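PDB 2P14: heterodimeric restriction endonuclease R.BspD6I small subunit from Bacillus sp., which probably acts as the endonuclease (catalytic) subunit of a type IIS restriction enzyme, cleaving DNA in complex with a site-specific nickase subunit. Local coordinates for residues P18-W23 / G48-N53; V63-F68 / E150-N155; I113-A118 / D172-W177. All coordinates share one frame; numbering follows the deposited sequence.

Interaction 1 of 3, residues P18-W23 / G48-N53; sequences PNYFEW and GHPIGN. With SO4 (sulfate ion), chain B.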
loop_
_atom_site.group_PDB
_atom_site.type_symbol
_atom_site.label_atom_id
_atom_site.label_comp_id
_atom_site.label_asym_id
_atom_site.label_seq_id
_atom_site.Cartn_x
_atom_site.Cartn_y
_atom_site.Cartn_z
ATOM N N PRO A 18 -10.601 7.228 7.741
ATOM C CA PRO A 18 -10.368 6.135 6.760
ATOM C C PRO A 18 -10.580 6.525 5.303
ATOM O O PRO A 18 -9.780 6.134 4.428
ATOM C CB PRO A 18 -11.402 5.090 7.177
ATOM C CG PRO A 18 -11.431 5.288 8.715
ATOM C CD PRO A 18 -11.499 6.782 8.829
ATOM N N ASN A 19 -11.638 7.263 5.016
ATOM C CA ASN A 19 -11.936 7.691 3.657
ATOM C C ASN A 19 -10.843 8.615 3.117
ATOM O O ASN A 19 -10.426 8.526 1.953
ATOM C CB ASN A 19 -13.291 8.426 3.604
ATOM C CG ASN A 19 -14.486 7.496 3.752
ATOM O OD1 ASN A 19 -14.377 6.273 3.697
ATOM N ND2 ASN A 19 -15.654 8.103 3.933
ATOM N N TYR A 20 -10.366 9.527 3.967
ATOM C CA TYR A 20 -9.326 10.468 3.525
ATOM C C TYR A 20 -7.942 9.818 3.433
ATOM O O TYR A 20 -7.126 10.231 2.625
ATOM C CB TYR A 20 -9.278 11.719 4.404
ATOM C CG TYR A 20 -10.442 12.651 4.168
ATOM C CD1 TYR A 20 -10.310 13.791 3.376
ATOM C CD2 TYR A 20 -11.696 12.363 4.727
ATOM C CE1 TYR A 20 -11.444 14.666 3.162
ATOM C CE2 TYR A 20 -12.794 13.197 4.509
ATOM C CZ TYR A 20 -12.651 14.330 3.743
ATOM O OH TYR A 20 -13.785 15.139 3.599
ATOM N N PHE A 21 -7.719 8.777 4.220
ATOM C CA PHE A 21 -6.431 8.067 4.182
ATOM C C PHE A 21 -6.273 7.346 2.858
ATOM O O PHE A 21 -5.230 7.472 2.181
ATOM C CB PHE A 21 -6.376 7.097 5.368
ATOM C CG PHE A 21 -5.035 6.482 5.612
ATOM C CD1 PHE A 21 -3.901 7.267 5.768
ATOM C CD2 PHE A 21 -4.919 5.106 5.710
ATOM C CE1 PHE A 21 -2.650 6.660 6.025
ATOM C CE2 PHE A 21 -3.685 4.497 5.944
ATOM C CZ PHE A 21 -2.558 5.269 6.126
ATOM N N GLU A 22 -7.297 6.600 2.439
ATOM C CA GLU A 22 -7.219 5.889 1.142
ATOM C C GLU A 22 -7.165 6.901 -0.003
ATOM O O GLU A 22 -6.364 6.766 -0.945
ATOM C CB GLU A 22 -8.362 4.866 0.971
ATOM C CG GLU A 22 -9.764 5.437 0.830
ATOM C CD GLU A 22 -10.848 4.352 0.855
ATOM O OE1 GLU A 22 -10.508 3.155 0.812
ATOM O OE2 GLU A 22 -12.048 4.730 0.892
ATOM N N TRP A 23 -7.954 7.968 0.106
ATOM C CA TRP A 23 -7.928 8.998 -0.921
ATOM C C TRP A 23 -6.565 9.671 -1.068
ATOM O O TRP A 23 -6.082 9.878 -2.199
ATOM C CB TRP A 23 -8.998 10.046 -0.605
ATOM C CG TRP A 23 -8.967 11.272 -1.484
ATOM C CD1 TRP A 23 -9.385 11.369 -2.780
ATOM C CD2 TRP A 23 -8.484 12.579 -1.120
ATOM N NE1 TRP A 23 -9.223 12.665 -3.238
ATOM C CE2 TRP A 23 -8.672 13.427 -2.246
ATOM C CE3 TRP A 23 -7.958 13.126 0.064
ATOM C CZ2 TRP A 23 -8.330 14.790 -2.226
ATOM C CZ3 TRP A 23 -7.600 14.462 0.079
ATOM C CH2 TRP A 23 -7.790 15.287 -1.061
ATOM N N GLY A 48 -15.468 17.094 -4.406
ATOM C CA GLY A 48 -14.208 16.388 -4.630
ATOM C C GLY A 48 -13.675 15.715 -3.368
ATOM O O GLY A 48 -12.532 15.262 -3.353
ATOM N N HIS A 49 -14.481 15.697 -2.306
ATOM C CA HIS A 49 -14.143 15.002 -1.049
ATOM C C HIS A 49 -14.415 13.511 -1.166
ATOM O O HIS A 49 -15.451 13.110 -1.684
ATOM C CB HIS A 49 -14.976 15.543 0.118
ATOM C CG HIS A 49 -14.428 16.795 0.726
ATOM N ND1 HIS A 49 -14.301 17.975 0.022
ATOM C CD2 HIS A 49 -13.953 17.045 1.970
ATOM C CE1 HIS A 49 -13.775 18.900 0.809
ATOM N NE2 HIS A 49 -13.560 18.364 1.999
ATOM N N PRO A 50 -13.496 12.679 -0.647
ATOM C CA PRO A 50 -13.748 11.251 -0.664
ATOM C C PRO A 50 -14.881 10.957 0.313
ATOM O O PRO A 50 -14.931 11.528 1.415
ATOM C CB PRO A 50 -12.421 10.654 -0.160
ATOM C CG PRO A 50 -11.852 11.755 0.731
ATOM C CD PRO A 50 -12.213 13.019 0.009
ATOM N N ILE A 51 -15.779 10.066 -0.102
ATOM C CA ILE A 51 -16.934 9.698 0.720
ATOM C C ILE A 51 -17.143 8.190 0.844
ATOM O O ILE A 51 -18.199 7.753 1.268
ATOM C CB ILE A 51 -18.262 10.409 0.258
ATOM C CG1 ILE A 51 -18.521 10.222 -1.242
ATOM C CG2 ILE A 51 -18.261 11.877 0.653
ATOM C CD1 ILE A 51 -19.028 8.877 -1.625
ATOM N N GLY A 52 -16.125 7.390 0.514
ATOM C CA GLY A 52 -16.204 5.952 0.710
ATOM C C GLY A 52 -17.075 5.304 -0.352
ATOM O O GLY A 52 -16.853 5.517 -1.552
ATOM N N ASN A 53 -18.097 4.573 0.076
ATOM C CA ASN A 53 -18.970 3.842 -0.844
ATOM C C ASN A 53 -18.187 2.831 -1.699
ATOM O O ASN A 53 -18.399 2.695 -2.909
ATOM C CB ASN A 53 -19.812 4.782 -1.722
ATOM C CG ASN A 53 -20.977 5.401 -0.963
ATOM O OD1 ASN A 53 -21.275 5.011 0.175
ATOM N ND2 ASN A 53 -21.640 6.366 -1.581
HETATM S S SO4 B . -17.646 2.669 2.718
HETATM O O1 SO4 B . -16.824 2.453 3.912
HETATM O O2 SO4 B . -18.683 1.634 2.592
HETATM O O3 SO4 B . -16.730 2.592 1.571
HETATM O O4 SO4 B . -18.266 4.006 2.809
HETATM O O HOH W 1 -12.957 7.241 0.473
HETATM O O HOH W 2 -15.768 10.922 4.063
HETATM O O HOH W 3 -18.270 6.884 4.213
HETATM O O HOH W 4 -16.035 13.603 2.962
#

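Interaction 2 of 3, residues V63-F68 / E150-N155; sequences VEYEHF and EHFNPN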
loop_
_atom_site.group_PDB
_atom_site.type_symbol
_atom_site.label_atom_id
_atom_site.label_comp_id
_atom_site.label_asym_id
_atom_site.label_seq_id
_atom_site.Cartn_x
_atom_site.Cartn_y
_atom_site.Cartn_z
ATOM N N VAL A 63 -3.365 -0.056 -9.024
ATOM C CA VAL A 63 -2.619 0.644 -10.082
ATOM C C VAL A 63 -1.995 -0.422 -11.007
ATOM O O VAL A 63 -1.292 -1.339 -10.544
ATOM C CB VAL A 63 -1.556 1.624 -9.515
ATOM C CG1 VAL A 63 -0.484 0.892 -8.779
ATOM C CG2 VAL A 63 -0.941 2.501 -10.610
ATOM N N GLU A 64 -2.322 -0.324 -12.299
ATOM C CA GLU A 64 -1.779 -1.268 -13.263
ATOM C C GLU A 64 -0.728 -0.578 -14.099
ATOM O O GLU A 64 -1.007 0.386 -14.780
ATOM C CB GLU A 64 -2.894 -1.820 -14.152
ATOM C CG GLU A 64 -3.871 -2.650 -13.353
ATOM C CD GLU A 64 -4.948 -3.314 -14.205
ATOM O OE1 GLU A 64 -5.448 -2.648 -15.161
ATOM O OE2 GLU A 64 -5.303 -4.460 -13.886
ATOM N N TYR A 65 0.506 -1.056 -14.009
ATOM C CA TYR A 65 1.572 -0.543 -14.849
ATOM C C TYR A 65 1.778 -1.534 -15.982
ATOM O O TYR A 65 1.159 -2.593 -16.030
ATOM C CB TYR A 65 2.847 -0.427 -14.052
ATOM C CG TYR A 65 2.748 0.550 -12.908
ATOM C CD1 TYR A 65 2.683 1.937 -13.153
ATOM C CD2 TYR A 65 2.730 0.097 -11.585
ATOM C CE1 TYR A 65 2.595 2.851 -12.111
ATOM C CE2 TYR A 65 2.648 1.003 -10.520
ATOM C CZ TYR A 65 2.570 2.388 -10.787
ATOM O OH TYR A 65 2.500 3.268 -9.714
ATOM N N GLU A 66 2.705 -1.214 -16.873
ATOM C CA GLU A 66 2.922 -2.081 -18.009
ATOM C C GLU A 66 3.244 -3.537 -17.650
ATOM O O GLU A 66 2.645 -4.457 -18.213
ATOM C CB GLU A 66 4.058 -1.480 -18.830
ATOM C CG GLU A 66 4.278 -2.133 -20.150
ATOM C CD GLU A 66 4.927 -1.165 -21.054
ATOM O OE1 GLU A 66 4.192 -0.240 -21.514
ATOM O OE2 GLU A 66 6.164 -1.316 -21.254
ATOM N N HIS A 67 4.166 -3.735 -16.724
ATOM C CA HIS A 67 4.624 -5.108 -16.507
ATOM C C HIS A 67 4.152 -5.723 -15.199
ATOM O O HIS A 67 4.444 -6.880 -14.909
ATOM C CB HIS A 67 6.135 -5.178 -16.638
ATOM C CG HIS A 67 6.616 -4.825 -18.007
ATOM N ND1 HIS A 67 6.369 -5.623 -19.101
ATOM C CD2 HIS A 67 7.276 -3.738 -18.470
ATOM C CE1 HIS A 67 6.876 -5.053 -20.181
ATOM N NE2 HIS A 67 7.445 -3.917 -19.822
ATOM N N PHE A 68 3.407 -4.947 -14.405
ATOM C CA PHE A 68 2.994 -5.449 -13.093
ATOM C C PHE A 68 1.959 -4.515 -12.531
ATOM O O PHE A 68 1.805 -3.388 -13.031
ATOM C CB PHE A 68 4.180 -5.536 -12.115
ATOM C CG PHE A 68 4.661 -4.194 -11.610
ATOM C CD1 PHE A 68 4.403 -3.778 -10.297
ATOM C CD2 PHE A 68 5.370 -3.325 -12.449
ATOM C CE1 PHE A 68 4.849 -2.521 -9.825
ATOM C CE2 PHE A 68 5.806 -2.064 -11.987
ATOM C CZ PHE A 68 5.551 -1.657 -10.689
ATOM N N GLU A 150 13.895 13.065 -10.507
ATOM C CA GLU A 150 13.962 11.851 -11.331
ATOM C C GLU A 150 12.578 11.469 -11.885
ATOM O O GLU A 150 11.584 11.469 -11.137
ATOM C CB GLU A 150 14.525 10.701 -10.478
ATOM C CG GLU A 150 15.024 9.479 -11.273
ATOM C CD GLU A 150 15.354 8.260 -10.400
ATOM O OE1 GLU A 150 15.011 8.226 -9.191
ATOM O OE2 GLU A 150 15.947 7.303 -10.945
ATOM N N HIS A 151 12.517 11.151 -13.182
ATOM C CA HIS A 151 11.293 10.651 -13.820
ATOM C C HIS A 151 10.861 9.431 -13.043
ATOM O O HIS A 151 11.705 8.646 -12.594
ATOM C CB HIS A 151 11.557 10.254 -15.285
ATOM C CG HIS A 151 10.380 9.628 -15.970
ATOM N ND1 HIS A 151 10.316 8.281 -16.260
ATOM C CD2 HIS A 151 9.208 10.163 -16.392
ATOM C CE1 HIS A 151 9.156 8.016 -16.840
ATOM N NE2 HIS A 151 8.463 9.142 -16.929
ATOM N N PHE A 152 9.554 9.269 -12.860
ATOM C CA PHE A 152 9.082 8.088 -12.196
ATOM C C PHE A 152 9.092 6.883 -13.121
ATOM O O PHE A 152 8.359 6.845 -14.120
ATOM C CB PHE A 152 7.689 8.310 -11.590
ATOM C CG PHE A 152 7.104 7.065 -10.980
ATOM C CD1 PHE A 152 7.792 6.392 -9.978
ATOM C CD2 PHE A 152 5.902 6.553 -11.447
ATOM C CE1 PHE A 152 7.261 5.210 -9.435
ATOM C CE2 PHE A 152 5.377 5.407 -10.916
ATOM C CZ PHE A 152 6.051 4.745 -9.900
ATOM N N ASN A 153 9.922 5.896 -12.771
ATOM C CA ASN A 153 9.952 4.651 -13.496
ATOM C C ASN A 153 9.266 3.546 -12.672
ATOM O O ASN A 153 9.836 3.085 -11.688
ATOM C CB ASN A 153 11.407 4.268 -13.781
ATOM C CG ASN A 153 11.539 2.981 -14.572
ATOM O OD1 ASN A 153 10.573 2.329 -14.915
ATOM N ND2 ASN A 153 12.789 2.628 -14.906
ATOM N N PRO A 154 8.057 3.115 -13.073
ATOM C CA PRO A 154 7.365 2.058 -12.312
ATOM C C PRO A 154 8.242 0.809 -12.114
ATOM O O PRO A 154 8.128 0.138 -11.086
ATOM C CB PRO A 154 6.163 1.721 -13.197
ATOM C CG PRO A 154 5.895 3.010 -13.969
ATOM C CD PRO A 154 7.292 3.525 -14.263
ATOM N N ASN A 155 9.132 0.504 -13.063
ATOM C CA ASN A 155 9.977 -0.669 -12.908
ATOM C C ASN A 155 10.979 -0.566 -11.762
ATOM O O ASN A 155 11.345 -1.587 -11.172
ATOM C CB ASN A 155 10.684 -0.993 -14.223
ATOM C CG ASN A 155 9.714 -1.111 -15.371
ATOM O OD1 ASN A 155 9.796 -0.372 -16.378
ATOM N ND2 ASN A 155 8.771 -2.033 -15.236
#

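Interaction 3 of 3, residues I113-A118 / D172-W177; sequences IDLSFA and DQAEEW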
loop_
_atom_site.group_PDB
_atom_site.type_symbol
_atom_site.label_atom_id
_atom_site.label_comp_id
_atom_site.label_asym_id
_atom_site.label_seq_id
_atom_site.Cartn_x
_atom_site.Cartn_y
_atom_site.Cartn_z
ATOM N N ILE A 113 2.825 -1.203 11.740
ATOM C CA ILE A 113 2.572 -2.563 11.239
ATOM C C ILE A 113 2.606 -3.537 12.407
ATOM O O ILE A 113 3.627 -3.629 13.118
ATOM C CB ILE A 113 3.615 -2.985 10.156
ATOM C CG1 ILE A 113 3.660 -1.946 9.029
ATOM C CG2 ILE A 113 3.290 -4.411 9.633
ATOM C CD1 ILE A 113 2.291 -1.706 8.361
ATOM N N ASP A 114 1.499 -4.242 12.616
ATOM C CA ASP A 114 1.404 -5.183 13.733
ATOM C C ASP A 114 2.145 -6.477 13.374
ATOM O O ASP A 114 2.063 -6.960 12.245
ATOM C CB ASP A 114 -0.066 -5.441 14.036
ATOM C CG ASP A 114 -0.270 -6.548 15.033
ATOM O OD1 ASP A 114 -0.037 -6.286 16.222
ATOM O OD2 ASP A 114 -0.654 -7.659 14.605
ATOM N N LEU A 115 2.861 -7.043 14.348
ATOM C CA LEU A 115 3.650 -8.243 14.089
ATOM C C LEU A 115 2.779 -9.456 13.705
ATOM O O LEU A 115 3.143 -10.209 12.823
ATOM C CB LEU A 115 4.517 -8.537 15.301
ATOM C CG LEU A 115 5.836 -9.249 15.093
ATOM C CD1 LEU A 115 6.780 -8.499 14.145
ATOM C CD2 LEU A 115 6.446 -9.387 16.490
ATOM N N SER A 116 1.610 -9.639 14.339
ATOM C CA SER A 116 0.736 -10.746 13.958
ATOM C C SER A 116 0.218 -10.588 12.531
ATOM O O SER A 116 0.116 -11.552 11.802
ATOM C CB SER A 116 -0.432 -10.901 14.928
ATOM O OG SER A 116 0.052 -11.124 16.231
ATOM N N PHE A 117 -0.104 -9.356 12.143
ATOM C CA PHE A 117 -0.465 -9.067 10.754
ATOM C C PHE A 117 0.705 -9.404 9.803
ATOM O O PHE A 117 0.502 -10.023 8.778
ATOM C CB PHE A 117 -0.847 -7.596 10.613
ATOM C CG PHE A 117 -1.186 -7.174 9.195
ATOM C CD1 PHE A 117 -2.412 -7.498 8.608
ATOM C CD2 PHE A 117 -0.242 -6.466 8.443
ATOM C CE1 PHE A 117 -2.702 -7.094 7.308
ATOM C CE2 PHE A 117 -0.518 -6.073 7.150
ATOM C CZ PHE A 117 -1.757 -6.374 6.584
ATOM N N ALA A 118 1.916 -8.974 10.163
ATOM C CA ALA A 118 3.099 -9.263 9.324
ATOM C C ALA A 118 3.344 -10.761 9.179
ATOM O O ALA A 118 3.702 -11.231 8.098
ATOM C CB ALA A 118 4.330 -8.592 9.894
ATOM N N ASP A 172 7.675 -16.652 9.879
ATOM C CA ASP A 172 8.101 -16.614 11.263
ATOM C C ASP A 172 9.368 -15.783 11.479
ATOM O O ASP A 172 9.960 -15.830 12.551
ATOM C CB ASP A 172 8.303 -18.036 11.789
ATOM C CG ASP A 172 8.339 -18.110 13.317
ATOM O OD1 ASP A 172 7.716 -17.261 14.001
ATOM O OD2 ASP A 172 8.994 -19.031 13.841
ATOM N N GLN A 173 9.778 -15.053 10.437
ATOM C CA GLN A 173 10.908 -14.125 10.515
ATOM C C GLN A 173 10.389 -12.683 10.407
ATOM O O GLN A 173 11.058 -11.781 9.887
ATOM C CB GLN A 173 11.926 -14.439 9.422
ATOM C CG GLN A 173 12.556 -15.849 9.590
ATOM C CD GLN A 173 13.454 -16.258 8.424
ATOM O OE1 GLN A 173 12.997 -16.850 7.433
ATOM N NE2 GLN A 173 14.746 -15.961 8.551
ATOM N N ALA A 174 9.192 -12.470 10.941
ATOM C CA ALA A 174 8.537 -11.176 10.801
ATOM C C ALA A 174 9.286 -10.051 11.460
ATOM O O ALA A 174 9.341 -8.950 10.916
ATOM C CB ALA A 174 7.088 -11.243 11.307
ATOM N N GLU A 175 9.881 -10.306 12.623
ATOM C CA GLU A 175 10.666 -9.280 13.324
ATOM C C GLU A 175 11.817 -8.813 12.455
ATOM O O GLU A 175 12.008 -7.615 12.267
ATOM C CB GLU A 175 11.200 -9.820 14.658
ATOM C CG GLU A 175 10.082 -10.071 15.683
ATOM C CD GLU A 175 9.477 -11.478 15.590
ATOM O OE1 GLU A 175 9.762 -12.215 14.613
ATOM O OE2 GLU A 175 8.707 -11.842 16.522
ATOM N N GLU A 176 12.571 -9.751 11.905
ATOM C CA GLU A 176 13.690 -9.414 11.038
ATOM C C GLU A 176 13.222 -8.667 9.778
ATOM O O GLU A 176 13.881 -7.739 9.305
ATOM C CB GLU A 176 14.453 -10.689 10.659
ATOM C CG GLU A 176 15.558 -10.451 9.622
ATOM C CD GLU A 176 16.454 -11.657 9.347
ATOM O OE1 GLU A 176 16.230 -12.752 9.920
ATOM O OE2 GLU A 176 17.413 -11.481 8.552
ATOM N N TRP A 177 12.084 -9.092 9.238
ATOM C CA TRP A 177 11.576 -8.493 8.034
ATOM C C TRP A 177 11.221 -7.042 8.281
ATOM O O TRP A 177 11.598 -6.147 7.490
ATOM C CB TRP A 177 10.302 -9.252 7.606
ATOM C CG TRP A 177 9.648 -8.795 6.317
ATOM C CD1 TRP A 177 10.252 -8.160 5.245
ATOM C CD2 TRP A 177 8.285 -8.991 5.951
ATOM N NE1 TRP A 177 9.341 -7.974 4.236
ATOM C CE2 TRP A 177 8.123 -8.472 4.646
ATOM C CE3 TRP A 177 7.168 -9.567 6.608
ATOM C CZ2 TRP A 177 6.893 -8.512 3.969
ATOM C CZ3 TRP A 177 5.953 -9.606 5.935
ATOM C CH2 TRP A 177 5.822 -9.081 4.642
#

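Interaction 1 of 3, residues P18-W23 / G48-N53
P50 packs its ring against Y20 and W23, an example of a strand proline inserted between two aromatic rings of a helix. The CH-pi contacts come first: P50 CG stands 3.7 Å from the centroid of the Y20 ring, almost on its normal, while P50 CD lies 4.0 Å from the centroid of the five-membered ring of W23. The W23 indole can meet the same proline because its CG is anti to the backbone N (chi1 172°). Plain apolar packing continues at the stem, where W23 CB meets P50 CB at 3.5 Å.

Polar links are made through water. N19 ND2 donates to two waters, one held by P50 O and the other by I51 O and a sulfate oxygen; a third water donates to both N19 O and E22 OE2 and takes a weak bond from G52 N. A fourth joins the Y20 hydroxyl to P50 O. The N19 amide also lies against G52, with OD1 3.5 Å from G52 CA, where a CB would clash with that oxygen. The sulfate, probably from the crystallisation liquor, accepts through its O4 from N53 N at 2.8 Å and is also bonded to A54 N.

I51 and G52 bond through their backbones to K43, so the arrangement is a small, weakly bonded two-stranded antiparallel sheet, 43-44 with 50-52, laid against helix 17-32.

Interaction 2 of 3, residues V63-F68 / E150-N155
P154, the first residue of a helix, presses on the Y65 ring and illustrates how a helix start can be seated on an aromatic residue. The tight part is this pair. P154 CB sits over one face of the ring, displaced toward the rim and 3.8 Å from its centroid, in a CH-pi contact, and P154 CG reaches Y65 CD1 at 3.5 Å. F68 adds its edge from the other part of the turn: F68 CZ approaches P154 O at 3.2 Å, with the oxygen near the ring plane, and F68 CE2 lies 4.0 Å from P154 CB. F68 CG sits between its backbone N and carbonyl carbon (chi1 73°), which helps turn the ring's edge to the P154 carbonyl. At the far end of the tyrosine, the Y65 hydroxyl meets the edge of F152, OH to CE2 3.8 Å, the two side chains crossing at about a right angle.

The looser side lies at H67 and N155, where the edge of the exposed imidazole and the N155 side chain come near each other, their planes 40° apart. The helix start is fixed from within its own segment: N153, at the N-cap, accepts from N155 N through OD1 at 3.0 Å, with the donor well above the carbonyl plane.

Within the turn, the Y65 N to F68 O bond closes the link between strands 61-64 and 69-75. Y65 also touches I70 of strand 69-75 and F29 of helix 17-32, F152 touches L32 of that helix, and F68 packs on K158 of helix 154-165, so the contact joins the turn between the two strands to both helices.

Interaction 3 of 3, residues I113-A118 / D172-W177
L115 makes the broadest contact here, laying its branched end across A174 and E175, and the pairing shows how two helix starts can pack through small and aliphatic side chains. L115 CD1 lies 4.0 Å from A174 CB and about as far from E175 N, while L115 CD2 rests against the E175 chain, 3.8 Å from its CG and 3.3 Å from its OE2. The leucine and glutamate side chains cross at about a right angle. The glutamate is bent at its second torsion (chi2 89°), which folds its carboxylate back over the leucine; OE2 takes its charge partner from R119, in a salt bridge just beyond the segment. With an alanine at L115, the methyls beside A174 and the E175 chain would be gone, which would probably open a gap next to A174 and leave the glutamate's bend held mainly by R119.

A118 is the second centre. Its CB faces A174 CB at 4.1 Å, and the CA atoms of these alanines are the nearest pair across the segments, 6.0 Å apart. Such small residues let helix 115-121 and helix 174-184 approach closely near their first turns, the former following strand 104-110 of the central mixed sheet, in a chain whose family belongs to the PD-(D/E)XK nuclease clan. On the first helix, D114 is the N-cap, its OD2 accepting from F117 N at 3.0 Å.

A174 is thus shared by L115 and A118, and W177 follows one turn later. W177 CG is anti to the backbone N (chi1 -178°), which helps bring the edge of the indole to A118 O, near the ring plane and 3.5 Å from W177 CZ3. The indole also reaches P132 of strand 130-134, while its NE1 donates to L164 O and its ring forms a cation-pi contact with K125.

Overall arrangement
The three contacts illustrate how chemistry follows place in a fold. Interaction 3 is the buried one, whereas interactions 1 and 2 are partly buried. Interactions 1 and 2 both use proline against aromatic rings, yet interaction 1 adds bridging waters, while interaction 2 is carried by apolar and CH-pi packing and interaction 3 relies on aliphatic packing between two helices. Helix 17-32 takes part in interaction 1 and also touches interaction 2; the centres of the two contacts are about 24 Å apart. Interaction 3 lies across the chain's centre from both, though helices 154-165 and 174-184 follow each other in sequence, linking it to interaction 2, whose segments alternate with its own.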